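Local coordinates for protein alcohol oxidase (PDB 6F74) that binds flavin-adenine dinucleotide and, as a VAO-type flavoprotein oxidase, probably uses it to oxidise a substrate at the expense of molecular oxygen, at residues A[133-138]-A[176-181]; A[180-185]-A[208-213]; A[203-208]-A[297-302]; A[266-271]-A[574-579]. One frame throughout, in Å; residues are numbered along the deposited sequence.

Interaction 1 (A[133-138]-A[176-181]); sequences STREDI and HSFRNG. With NAG (2-acetamido-2-deoxy-beta-D-glucopyranose), chain J.
Ser177 meets Ser133 where a helix start with a capping box, within the FAD-binding domain, lies against the lead-in to strand 179-185. The Ser177 carbonyl O lies 3.2 Å from Ser133 CB and also receives a CA-H...O contact from Ser133 CA. A glycan N-acetylglucosamine flanks the two serines: Ser133 OG is 3.1 Å from its O6, a hydrogen bond whose proton has a second acceptor within reach, while Ser177 OG packs near C1 of the sugar. Phe178 carries most of the apolar contact. With CG anti to the backbone N (chi1 179°), its ring extends towards the helix start, where Ile138 CD1 stands over one face, 3.8 Å from the ring centroid and 8° off the normal; the ring edge meets Ser133 C and Thr134 N in plane. Arg179 N donates to a water that lies 2.7 Å from Ser133 O and can donate to it, although other acceptors compete. Asn180 OD1 lies over the opposite face of Phe178, offset toward the rim. Reciprocal capping fixes the helix start: Asp137 N gives Thr134 OG1 a nearly straight bond of 3.0 Å, and Asp137 OD2, also salt-bridged to Lys56, accepts from Thr134 N above the carboxylate plane and from Ser133 N through its anti lone pair at 2.8 Å.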
# COMPACT_ATOMS: atom_id res chain seq x y z
N SER A 133 9.55 18.62 -11.13
CA SER A 133 8.34 19.45 -10.89
C SER A 133 7.61 19.93 -12.15
O SER A 133 6.60 20.58 -12.04
CB SER A 133 8.70 20.66 -9.98
OG SER A 133 9.75 21.41 -10.55
N THR A 134 8.12 19.60 -13.34
CA THR A 134 7.46 19.94 -14.61
C THR A 134 7.47 18.71 -15.49
O THR A 134 8.23 17.78 -15.25
CB THR A 134 8.21 21.05 -15.36
OG1 THR A 134 9.51 20.58 -15.80
CG2 THR A 134 8.36 22.30 -14.51
N ARG A 135 6.64 18.70 -16.51
CA ARG A 135 6.68 17.66 -17.54
C ARG A 135 8.03 17.60 -18.27
O ARG A 135 8.43 16.53 -18.72
CB ARG A 135 5.59 17.88 -18.59
CG ARG A 135 4.20 17.61 -18.08
CD ARG A 135 3.15 17.81 -19.16
NE ARG A 135 1.84 17.41 -18.64
CZ ARG A 135 0.75 17.09 -19.36
NH1 ARG A 135 0.77 17.15 -20.69
NH2 ARG A 135 -0.35 16.71 -18.73
N GLU A 136 8.72 18.74 -18.38
CA GLU A 136 9.99 18.81 -19.08
C GLU A 136 11.02 18.02 -18.25
O GLU A 136 11.74 17.20 -18.77
CB GLU A 136 10.43 20.25 -19.31
CG GLU A 136 9.58 21.03 -20.34
CD GLU A 136 8.16 21.28 -19.88
OE1 GLU A 136 7.91 21.60 -18.72
OE2 GLU A 136 7.22 21.13 -20.67
N ASP A 137 11.04 18.25 -16.94
CA ASP A 137 11.86 17.47 -16.01
C ASP A 137 11.69 15.97 -16.23
O ASP A 137 12.66 15.23 -16.32
CB ASP A 137 11.50 17.75 -14.55
CG ASP A 137 11.84 19.18 -14.12
OD1 ASP A 137 12.62 19.85 -14.79
OD2 ASP A 137 11.33 19.62 -13.06
N ILE A 138 10.43 15.56 -16.35
CA ILE A 138 10.09 14.15 -16.45
C ILE A 138 10.56 13.61 -17.80
O ILE A 138 11.15 12.51 -17.86
CB ILE A 138 8.57 13.91 -16.33
CG1 ILE A 138 8.03 14.39 -14.98
CG2 ILE A 138 8.24 12.42 -16.52
CD1 ILE A 138 6.54 14.19 -14.83
N HIS A 176 7.47 13.92 -6.22
CA HIS A 176 6.86 14.52 -5.02
C HIS A 176 6.53 16.01 -5.18
O HIS A 176 5.57 16.48 -4.61
CB HIS A 176 7.76 14.25 -3.82
CG HIS A 176 7.22 14.73 -2.52
ND1 HIS A 176 7.85 15.69 -1.77
CD2 HIS A 176 6.13 14.35 -1.81
CE1 HIS A 176 7.16 15.91 -0.66
NE2 HIS A 176 6.14 15.08 -0.65
N SER A 177 7.30 16.74 -5.98
CA SER A 177 6.97 18.16 -6.28
C SER A 177 6.32 18.39 -7.65
O SER A 177 6.32 19.52 -8.15
CB SER A 177 8.22 19.04 -6.17
OG SER A 177 8.88 18.82 -4.95
N PHE A 178 5.78 17.35 -8.27
CA PHE A 178 5.11 17.47 -9.56
C PHE A 178 3.65 17.67 -9.24
O PHE A 178 2.89 16.70 -9.13
CB PHE A 178 5.37 16.23 -10.43
CG PHE A 178 4.69 16.29 -11.76
CD1 PHE A 178 5.07 17.21 -12.73
CD2 PHE A 178 3.64 15.41 -12.05
CE1 PHE A 178 4.43 17.26 -13.95
CE2 PHE A 178 3.02 15.44 -13.30
CZ PHE A 178 3.41 16.38 -14.25
N ARG A 179 3.26 18.93 -9.08
CA ARG A 179 1.99 19.28 -8.47
C ARG A 179 1.34 20.45 -9.22
O ARG A 179 1.71 21.60 -8.99
CB ARG A 179 2.23 19.66 -7.02
CG ARG A 179 2.64 18.44 -6.17
CD ARG A 179 2.79 18.79 -4.69
NE ARG A 179 2.45 17.62 -3.88
CZ ARG A 179 3.23 17.06 -2.97
NH1 ARG A 179 4.43 17.61 -2.63
NH2 ARG A 179 2.84 15.93 -2.37
N ASN A 180 0.38 20.15 -10.11
CA ASN A 180 -0.21 21.17 -11.00
C ASN A 180 -1.70 21.41 -10.72
O ASN A 180 -2.45 21.82 -11.62
CB ASN A 180 0.02 20.78 -12.46
CG ASN A 180 1.47 20.42 -12.73
OD1 ASN A 180 1.76 19.34 -13.16
ND2 ASN A 180 2.38 21.37 -12.50
N GLY A 181 -2.10 21.19 -9.47
CA GLY A 181 -3.42 21.54 -8.97
C GLY A 181 -4.30 20.33 -8.70
O GLY A 181 -4.20 19.29 -9.37
C1 NAG J . 12.28 20.23 -5.14
C2 NAG J . 12.93 20.90 -3.95
C3 NAG J . 11.91 21.82 -3.30
C4 NAG J . 11.50 22.93 -4.25
C5 NAG J . 10.91 22.27 -5.48
C6 NAG J . 10.65 23.34 -6.55
C7 NAG J . 14.60 19.52 -2.78
C8 NAG J . 14.77 18.50 -1.70
N2 NAG J . 13.34 19.93 -2.96
O3 NAG J . 12.43 22.35 -2.08
O4 NAG J . 10.54 23.83 -3.62
O5 NAG J . 11.79 21.25 -6.03
O6 NAG J . 10.21 22.71 -7.75
O7 NAG J . 15.53 19.92 -3.45
O HOH W 1 4.75 21.45 -10.32

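Interaction 2 (A[180-185]-A[208-213]); sequences NGVRFQ and GAYQWR
The Tyr210 ring takes Val182 CG2 squarely on one face: the methyl is 3.4 Å from the centroid and 10° off the normal, a CH-pi contact, and its nearest ring atom is CD2 at 3.5 Å. Gly181 O and Asn180 N approach the ring obliquely. The second flat group, the Arg183 guanidinium, has Asn180 O at its edge and in its plane; NH1 donates to that oxygen over 3.0 Å on a carbonyl lone pair, and NH2 forms a salt bridge with Asp207. At the far end of the tyrosine, OH accepts from Gly181 N at 2.7 Å, with an N-H...O angle of 143°. Val182 puts CG2 beside its backbone N and anti to the carbonyl carbon, which aims this branch at the ring; the two side chains run past each other in opposite directions. Gly208 is a looser neighbour, its CA 4.3 Å from Asn180 N. Gly181 has a positive phi (109°), a backbone conformation that glycine readily adopts. Asn180 and Gly181 both face Asp207, the signature of a classic beta bulge, here with the Gly181 N-H of the bulge donated to a tyrosine hydroxyl from the loop that leads into helix 212-221.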
# COMPACT_ATOMS: atom_id res chain seq x y z
N ASN A 180 0.38 20.15 -10.11
CA ASN A 180 -0.21 21.17 -11.00
C ASN A 180 -1.70 21.41 -10.72
O ASN A 180 -2.45 21.82 -11.62
CB ASN A 180 0.02 20.78 -12.46
CG ASN A 180 1.47 20.42 -12.73
OD1 ASN A 180 1.76 19.34 -13.16
ND2 ASN A 180 2.38 21.37 -12.50
N GLY A 181 -2.10 21.19 -9.47
CA GLY A 181 -3.42 21.54 -8.97
C GLY A 181 -4.30 20.33 -8.70
O GLY A 181 -4.20 19.29 -9.37
N VAL A 182 -5.16 20.48 -7.69
CA VAL A 182 -6.23 19.52 -7.44
C VAL A 182 -7.52 20.31 -7.57
O VAL A 182 -7.76 21.22 -6.77
CB VAL A 182 -6.12 18.89 -6.05
CG1 VAL A 182 -7.28 17.96 -5.80
CG2 VAL A 182 -4.80 18.13 -5.94
N ARG A 183 -8.34 19.97 -8.56
CA ARG A 183 -9.52 20.77 -8.86
C ARG A 183 -10.77 19.93 -8.87
O ARG A 183 -10.79 18.85 -9.45
CB ARG A 183 -9.37 21.45 -10.22
CG ARG A 183 -8.27 22.48 -10.29
CD ARG A 183 -8.16 23.09 -11.68
NE ARG A 183 -7.56 22.16 -12.64
CZ ARG A 183 -6.26 21.84 -12.72
NH1 ARG A 183 -5.35 22.37 -11.90
NH2 ARG A 183 -5.85 21.00 -13.66
N PHE A 184 -11.81 20.46 -8.25
CA PHE A 184 -13.10 19.81 -8.17
C PHE A 184 -13.89 20.09 -9.43
O PHE A 184 -13.88 21.20 -9.93
CB PHE A 184 -13.84 20.34 -6.93
CG PHE A 184 -15.25 19.86 -6.80
CD1 PHE A 184 -15.52 18.58 -6.34
CD2 PHE A 184 -16.32 20.69 -7.16
CE1 PHE A 184 -16.83 18.13 -6.23
CE2 PHE A 184 -17.63 20.25 -7.05
CZ PHE A 184 -17.89 18.96 -6.58
N GLN A 185 -14.58 19.08 -9.92
CA GLN A 185 -15.51 19.21 -11.06
C GLN A 185 -16.91 18.85 -10.59
O GLN A 185 -17.14 17.70 -10.24
CB GLN A 185 -15.11 18.24 -12.18
CG GLN A 185 -13.71 18.45 -12.76
CD GLN A 185 -13.41 17.54 -13.94
OE1 GLN A 185 -13.84 16.37 -13.99
NE2 GLN A 185 -12.70 18.09 -14.92
N GLY A 208 -1.35 15.96 -10.65
CA GLY A 208 -0.01 15.85 -10.07
C GLY A 208 0.09 14.64 -9.16
O GLY A 208 -0.90 13.98 -8.87
N ALA A 209 1.32 14.34 -8.72
CA ALA A 209 1.57 13.26 -7.78
C ALA A 209 1.28 13.72 -6.34
O ALA A 209 2.14 13.71 -5.46
CB ALA A 209 2.99 12.79 -7.89
N TYR A 210 0.02 14.11 -6.13
CA TYR A 210 -0.44 14.53 -4.84
C TYR A 210 -0.57 13.34 -3.89
O TYR A 210 -0.59 12.17 -4.31
CB TYR A 210 -1.75 15.31 -4.99
CG TYR A 210 -1.56 16.69 -5.54
CD1 TYR A 210 -1.24 17.76 -4.70
CD2 TYR A 210 -1.69 16.95 -6.91
CE1 TYR A 210 -1.06 19.04 -5.18
CE2 TYR A 210 -1.52 18.23 -7.41
CZ TYR A 210 -1.20 19.27 -6.54
OH TYR A 210 -1.03 20.56 -7.02
N GLN A 211 -0.62 13.65 -2.61
CA GLN A 211 -0.91 12.68 -1.56
C GLN A 211 -2.40 12.77 -1.25
O GLN A 211 -3.07 13.71 -1.69
CB GLN A 211 -0.06 12.96 -0.34
CG GLN A 211 1.42 12.74 -0.61
CD GLN A 211 2.29 13.38 0.47
OE1 GLN A 211 2.52 14.58 0.44
NE2 GLN A 211 2.80 12.57 1.40
N TRP A 212 -2.93 11.76 -0.56
CA TRP A 212 -4.35 11.78 -0.17
C TRP A 212 -4.73 13.00 0.67
O TRP A 212 -5.83 13.56 0.50
CB TRP A 212 -4.78 10.48 0.51
CG TRP A 212 -5.02 9.45 -0.52
CD1 TRP A 212 -4.30 8.34 -0.73
CD2 TRP A 212 -6.02 9.50 -1.54
NE1 TRP A 212 -4.79 7.66 -1.83
CE2 TRP A 212 -5.84 8.36 -2.34
CE3 TRP A 212 -7.04 10.40 -1.85
CZ2 TRP A 212 -6.66 8.08 -3.43
CZ3 TRP A 212 -7.86 10.11 -2.94
CH2 TRP A 212 -7.66 8.97 -3.72
N ARG A 213 -3.81 13.44 1.53
CA ARG A 213 -4.06 14.62 2.34
C ARG A 213 -4.51 15.80 1.46
O ARG A 213 -5.48 16.46 1.77
CB ARG A 213 -2.81 15.02 3.12
CG ARG A 213 -3.14 15.99 4.23
CD ARG A 213 -1.89 16.17 5.12
NE ARG A 213 -1.70 15.03 6.04
CZ ARG A 213 -2.48 14.79 7.10
NH1 ARG A 213 -3.47 15.65 7.42
NH2 ARG A 213 -2.24 13.72 7.87

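Interaction 3 (A[203-208]-A[297-302]); sequences AIHIDG and VLSQHI. With FAD (flavin-adenine dinucleotide), chain I.
Ile206 CD1 and Ile302 CD1 meet at 3.8 Å on the packed side of this contact. Ile204 CB lies a little further along, against Ile302 CG1. A chi1 of 54° sets Ile302 CG1 between the backbone N and the carbonyl carbon, which brings this branch to Ile206 CD1. Val215 and Val218 of helix 212-221 cover this isoleucine side. Between the faces runs a pair of neighbouring antiparallel strands inside the sheet of the FAD-binding domain, axes 4.7 Å apart, with 170° between their N-to-C directions. Ile204 and Ile302 exchange two hydrogen bonds, as do Ile206 and Gln300; Ile206 N lies nearly along the C=O axis of Gln300, at 2.7 Å from its O. Strand 297-302 also reaches the cofactor: Val297 N donates to N1A of the FAD adenine at 2.9 Å and Val297 O accepts from N6A. On the other face the His205 and His301 rings still stack closely, offset, centroids 4.0 Å apart and planes at 21°, with Asp207 CB over the opposite face of His205. The looser, water-bridged part begins beyond them. One water bonds both His205 NE2 and Ser299 OG; a second donates to Leu298 O and, at 2.6 Å, to Asp207 OD1, while Asp207 OD2 is salt-bridged to Arg183.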
# COMPACT_ATOMS: atom_id res chain seq x y z
N ALA A 203 -16.39 14.96 -9.87
CA ALA A 203 -15.04 14.41 -9.92
C ALA A 203 -13.99 15.35 -9.34
O ALA A 203 -14.26 16.53 -9.11
CB ALA A 203 -14.69 14.02 -11.33
N ILE A 204 -12.80 14.78 -9.07
CA ILE A 204 -11.62 15.57 -8.79
C ILE A 204 -10.53 15.27 -9.82
O ILE A 204 -10.20 14.10 -10.06
CB ILE A 204 -11.13 15.42 -7.33
CG1 ILE A 204 -12.18 16.01 -6.38
CG2 ILE A 204 -9.80 16.14 -7.14
CD1 ILE A 204 -11.83 16.06 -4.89
N HIS A 205 -10.02 16.34 -10.45
CA HIS A 205 -8.84 16.25 -11.31
C HIS A 205 -7.62 16.33 -10.42
O HIS A 205 -7.28 17.39 -9.89
CB HIS A 205 -8.84 17.37 -12.36
CG HIS A 205 -7.76 17.22 -13.40
ND1 HIS A 205 -7.50 18.16 -14.37
CD2 HIS A 205 -6.81 16.27 -13.53
CE1 HIS A 205 -6.47 17.76 -15.09
NE2 HIS A 205 -6.03 16.62 -14.60
N ILE A 206 -6.98 15.19 -10.21
CA ILE A 206 -5.75 15.18 -9.43
C ILE A 206 -4.62 15.39 -10.42
O ILE A 206 -4.13 14.43 -11.01
CB ILE A 206 -5.58 13.87 -8.65
CG1 ILE A 206 -6.85 13.57 -7.84
CG2 ILE A 206 -4.36 13.97 -7.74
CD1 ILE A 206 -6.84 12.20 -7.16
N ASP A 207 -4.19 16.65 -10.59
CA ASP A 207 -3.25 17.05 -11.63
C ASP A 207 -1.85 17.12 -11.06
O ASP A 207 -1.23 18.16 -11.00
CB ASP A 207 -3.68 18.41 -12.24
CG ASP A 207 -3.11 18.66 -13.62
OD1 ASP A 207 -2.31 17.82 -14.15
OD2 ASP A 207 -3.46 19.72 -14.19
N GLY A 208 -1.35 15.96 -10.65
CA GLY A 208 -0.01 15.85 -10.07
C GLY A 208 0.09 14.64 -9.16
O GLY A 208 -0.90 13.98 -8.87
N VAL A 297 2.32 7.90 -14.56
CA VAL A 297 1.02 8.51 -14.37
C VAL A 297 1.20 9.98 -13.94
O VAL A 297 1.72 10.28 -12.86
CB VAL A 297 0.14 7.74 -13.38
CG1 VAL A 297 -1.24 8.37 -13.29
CG2 VAL A 297 0.03 6.27 -13.80
N LEU A 298 0.77 10.88 -14.83
CA LEU A 298 0.89 12.31 -14.61
C LEU A 298 -0.30 12.88 -13.88
O LEU A 298 -0.17 13.84 -13.11
CB LEU A 298 1.03 13.05 -15.95
CG LEU A 298 2.14 12.57 -16.89
CD1 LEU A 298 2.14 13.37 -18.16
CD2 LEU A 298 3.48 12.52 -16.18
N SER A 299 -1.48 12.35 -14.17
CA SER A 299 -2.70 12.85 -13.56
C SER A 299 -3.77 11.77 -13.61
O SER A 299 -3.72 10.89 -14.46
CB SER A 299 -3.18 14.10 -14.30
OG SER A 299 -3.83 13.71 -15.50
N GLN A 300 -4.74 11.85 -12.71
CA GLN A 300 -5.96 11.05 -12.85
C GLN A 300 -7.15 11.93 -12.51
O GLN A 300 -7.05 12.95 -11.80
CB GLN A 300 -5.97 9.80 -11.95
CG GLN A 300 -4.94 8.70 -12.30
CD GLN A 300 -4.87 7.53 -11.29
OE1 GLN A 300 -5.22 7.70 -10.13
NE2 GLN A 300 -4.45 6.36 -11.76
N HIS A 301 -8.29 11.53 -13.06
CA HIS A 301 -9.57 12.03 -12.60
C HIS A 301 -10.21 10.90 -11.79
O HIS A 301 -10.23 9.76 -12.25
CB HIS A 301 -10.47 12.35 -13.79
CG HIS A 301 -10.08 13.57 -14.55
ND1 HIS A 301 -8.84 13.75 -15.14
CD2 HIS A 301 -10.82 14.64 -14.91
CE1 HIS A 301 -8.83 14.89 -15.81
NE2 HIS A 301 -10.02 15.46 -15.68
N ILE A 302 -10.75 11.22 -10.60
CA ILE A 302 -11.47 10.26 -9.76
C ILE A 302 -12.93 10.66 -9.57
O ILE A 302 -13.24 11.84 -9.45
CB ILE A 302 -10.83 10.06 -8.36
CG1 ILE A 302 -10.66 11.39 -7.63
CG2 ILE A 302 -9.51 9.31 -8.48
CD1 ILE A 302 -10.41 11.28 -6.14
PA FAD I . 5.65 4.88 -3.99
O1A FAD I . 6.67 4.09 -3.18
O2A FAD I . 6.02 6.29 -4.34
O5B FAD I . 5.36 4.05 -5.31
C5B FAD I . 4.76 2.79 -5.21
C4B FAD I . 4.87 2.09 -6.55
O4B FAD I . 4.11 2.85 -7.47
C3B FAD I . 6.25 1.99 -7.15
O3B FAD I . 6.27 0.83 -7.98
C2B FAD I . 6.35 3.19 -8.05
O2B FAD I . 7.17 3.01 -9.22
C1B FAD I . 4.93 3.35 -8.52
N9A FAD I . 4.50 4.73 -8.80
C8A FAD I . 4.30 5.71 -7.92
N7A FAD I . 3.86 6.83 -8.52
C5A FAD I . 3.77 6.54 -9.82
C6A FAD I . 3.34 7.30 -11.00
N6A FAD I . 2.95 8.58 -10.80
N1A FAD I . 3.38 6.67 -12.20
C2A FAD I . 3.79 5.38 -12.31
N3A FAD I . 4.17 4.61 -11.25
C4A FAD I . 4.17 5.15 -10.01
N1 FAD I . -2.71 1.26 1.27
C2 FAD I . -4.05 1.11 1.39
O2 FAD I . -4.67 0.47 0.50
N3 FAD I . -4.73 1.64 2.42
C4 FAD I . -4.14 2.33 3.41
O4 FAD I . -4.78 2.81 4.37
C4X FAD I . -2.67 2.53 3.36
N5 FAD I . -2.02 3.20 4.33
C5X FAD I . -0.68 3.37 4.25
C6 FAD I . -0.02 4.09 5.25
C7 FAD I . 1.35 4.31 5.20
C7M FAD I . 1.90 5.08 6.38
C8 FAD I . 2.14 3.78 4.05
C8M FAD I . 3.64 4.02 3.90
C9 FAD I . 1.49 3.04 3.07
C9A FAD I . 0.10 2.82 3.10
N10 FAD I . -0.60 2.10 2.09
C10 FAD I . -1.98 1.93 2.20
C1' FAD I . 0.09 1.43 0.96
C2' FAD I . 0.14 2.10 -0.38
O2' FAD I . -1.10 1.84 -1.03
C3' FAD I . 1.27 1.48 -1.21
O3' FAD I . 2.51 1.46 -0.48
C4' FAD I . 1.46 2.20 -2.54
O4' FAD I . 2.51 1.57 -3.27
C5' FAD I . 1.76 3.67 -2.33
O5' FAD I . 1.91 4.33 -3.58
P FAD I . 2.88 5.58 -3.53
O1P FAD I . 2.49 6.47 -2.38
O2P FAD I . 2.92 6.13 -4.91
O3P FAD I . 4.27 4.84 -3.15
O HOH W 2 -4.29 16.11 -16.72
O HOH W 3 -0.08 16.45 -13.87

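Interaction 4 (A[266-271]-A[574-579]); sequences MLADGR and NIFFCR
Two type I beta turns, Leu267 to Gly270 and Asn574 to Phe577, meet at Ala268 and Ile575, whose CA atoms are 6.3 Å apart. The first is the hairpin connection between strands 260-266 and 272-276 of the FAD-binding domain; the second belongs to the berberine-like C-terminal region, so the contact joins parts of the chain some 300 residues apart. The interface is small and largely apolar, burying 143 Å² in all. Ala268 is its centre: its methyl touches Phe576 CE2 at 3.8 Å and Ile575 CG1 at 4.0 Å, lodging against both side chains. The Phe576 ring presents its edge rather than a face, with Ala268 N and Leu267 C near its plane and CE2 lying 3.5 Å from Ala268 N. Its CG is anti to the carbonyl carbon (chi1 -52°), a torsion that sends the ring towards the hairpin. Beyond the two turns, Leu142 of helix 135-147 packs on both Ile575 and Met266, and Asp571 holds the second turn by accepting from the backbone N atoms of Ile575 and Phe576. Further along, Cys578 is disulfide-bonded to Cys581 and touches FAD, which places this turn just ahead of a piece of the cofactor's surroundings. The hairpin turn is braced from within. Gly270 N returns to Leu267 O, and Asp269 OD1 accepts from Arg271 N in an Asx turn. The guanidinium of Arg271 comes side-on to the same carboxylate, NH2 using the syn lone pair of Asp269 OD2 and NE reaching that oxygen at 2.9 Å from above the carboxylate plane.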
# COMPACT_ATOMS: atom_id res chain seq x y z
N MET A 266 2.55 9.33 -19.48
CA MET A 266 3.70 9.40 -20.38
C MET A 266 4.26 7.99 -20.55
O MET A 266 4.68 7.33 -19.59
CB MET A 266 4.76 10.35 -19.83
CG MET A 266 6.01 10.47 -20.72
SD MET A 266 7.27 11.67 -20.16
CE MET A 266 6.26 13.11 -19.87
N LEU A 267 4.25 7.53 -21.79
CA LEU A 267 4.70 6.18 -22.10
C LEU A 267 6.22 6.15 -22.14
O LEU A 267 6.86 7.21 -22.16
CB LEU A 267 4.11 5.70 -23.43
CG LEU A 267 2.59 5.75 -23.60
CD1 LEU A 267 2.17 5.26 -24.98
CD2 LEU A 267 1.88 4.94 -22.53
N ALA A 268 6.81 4.95 -22.13
CA ALA A 268 8.26 4.77 -22.25
C ALA A 268 8.85 5.48 -23.47
O ALA A 268 9.99 5.97 -23.43
CB ALA A 268 8.60 3.29 -22.30
N ASP A 269 8.08 5.53 -24.56
CA ASP A 269 8.50 6.24 -25.78
C ASP A 269 8.36 7.76 -25.70
O ASP A 269 8.67 8.45 -26.64
CB ASP A 269 7.73 5.71 -27.00
CG ASP A 269 6.21 6.02 -26.93
OD1 ASP A 269 5.78 6.87 -26.13
OD2 ASP A 269 5.45 5.40 -27.69
N GLY A 270 7.90 8.29 -24.57
CA GLY A 270 7.86 9.73 -24.34
C GLY A 270 6.54 10.38 -24.69
O GLY A 270 6.33 11.51 -24.28
N ARG A 271 5.67 9.68 -25.43
CA ARG A 271 4.32 10.21 -25.74
C ARG A 271 3.45 10.32 -24.50
O ARG A 271 3.45 9.43 -23.63
CB ARG A 271 3.59 9.34 -26.77
CG ARG A 271 4.24 9.34 -28.15
CD ARG A 271 3.40 8.51 -29.12
NE ARG A 271 3.38 7.09 -28.75
CZ ARG A 271 2.30 6.29 -28.77
NH1 ARG A 271 1.07 6.77 -29.04
NH2 ARG A 271 2.44 5.01 -28.41
N ASN A 574 10.67 -2.55 -20.98
CA ASN A 574 10.55 -2.61 -19.53
C ASN A 574 11.39 -1.52 -18.88
O ASN A 574 12.14 -1.76 -17.91
CB ASN A 574 10.89 -3.99 -19.00
CG ASN A 574 10.10 -4.34 -17.76
OD1 ASN A 574 9.61 -3.46 -17.07
ND2 ASN A 574 9.91 -5.65 -17.52
N ILE A 575 11.23 -0.31 -19.41
CA ILE A 575 11.85 0.86 -18.87
C ILE A 575 11.35 1.11 -17.45
O ILE A 575 12.10 1.68 -16.63
CB ILE A 575 11.61 2.11 -19.78
CG1 ILE A 575 12.14 1.86 -21.20
CG2 ILE A 575 12.24 3.37 -19.21
CD1 ILE A 575 13.57 1.36 -21.29
N PHE A 576 10.13 0.66 -17.14
CA PHE A 576 9.54 0.88 -15.85
C PHE A 576 9.52 -0.35 -14.96
O PHE A 576 8.63 -0.48 -14.10
CB PHE A 576 8.13 1.45 -16.02
CG PHE A 576 8.07 2.66 -16.91
CD1 PHE A 576 8.88 3.75 -16.66
CD2 PHE A 576 7.17 2.73 -17.96
CE1 PHE A 576 8.81 4.89 -17.47
CE2 PHE A 576 7.12 3.84 -18.79
CZ PHE A 576 7.94 4.94 -18.53
N PHE A 577 10.51 -1.22 -15.13
CA PHE A 577 10.66 -2.41 -14.31
C PHE A 577 10.45 -2.11 -12.85
O PHE A 577 11.01 -1.15 -12.33
CB PHE A 577 12.03 -3.07 -14.45
CG PHE A 577 12.23 -4.24 -13.53
CD1 PHE A 577 11.80 -5.52 -13.90
CD2 PHE A 577 12.77 -4.06 -12.27
CE1 PHE A 577 11.94 -6.59 -13.04
CE2 PHE A 577 12.90 -5.13 -11.40
CZ PHE A 577 12.48 -6.40 -11.79
N CYS A 578 9.61 -2.89 -12.20
CA CYS A 578 9.61 -2.95 -10.75
C CYS A 578 9.39 -4.37 -10.27
O CYS A 578 8.81 -5.22 -10.98
CB CYS A 578 8.63 -1.95 -10.10
SG CYS A 578 7.04 -1.77 -10.93
N ARG A 579 9.93 -4.62 -9.09
CA ARG A 579 9.91 -5.92 -8.41
C ARG A 579 8.46 -6.41 -8.20
O ARG A 579 7.66 -5.69 -7.66
CB ARG A 579 10.59 -5.71 -7.04
CG ARG A 579 10.94 -6.99 -6.40
CD ARG A 579 11.65 -6.81 -5.07
NE ARG A 579 11.46 -8.09 -4.39
CZ ARG A 579 10.43 -8.41 -3.61
NH1 ARG A 579 9.46 -7.52 -3.29
NH2 ARG A 579 10.38 -9.63 -3.12

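Interactions 2 and 3 share Gly208 and join through neighbouring strands of one sheet, Gln185 N probably hydrogen-bonding to Ala203 O at 2.7 Å. Interaction 1 feeds into the same strand as interaction 2, with Asn180 and Gly181 common to both. Interaction 3 is largely buried and the one with cross-strand backbone bonds; interaction 2 is a surface contact with a single hydroxyl bond, and interaction 1, partly buried, adds sugar and water. Interaction 4 is buried too, but rests on van der Waals contacts without cross-contact hydrogen bonds, including a ring edge against backbone, and joins two sequence families. Ile138 connects interaction 1 with interaction 4, its CG2 3.8 Å from Met266 SD, whereas interactions 2 and 4 do not touch.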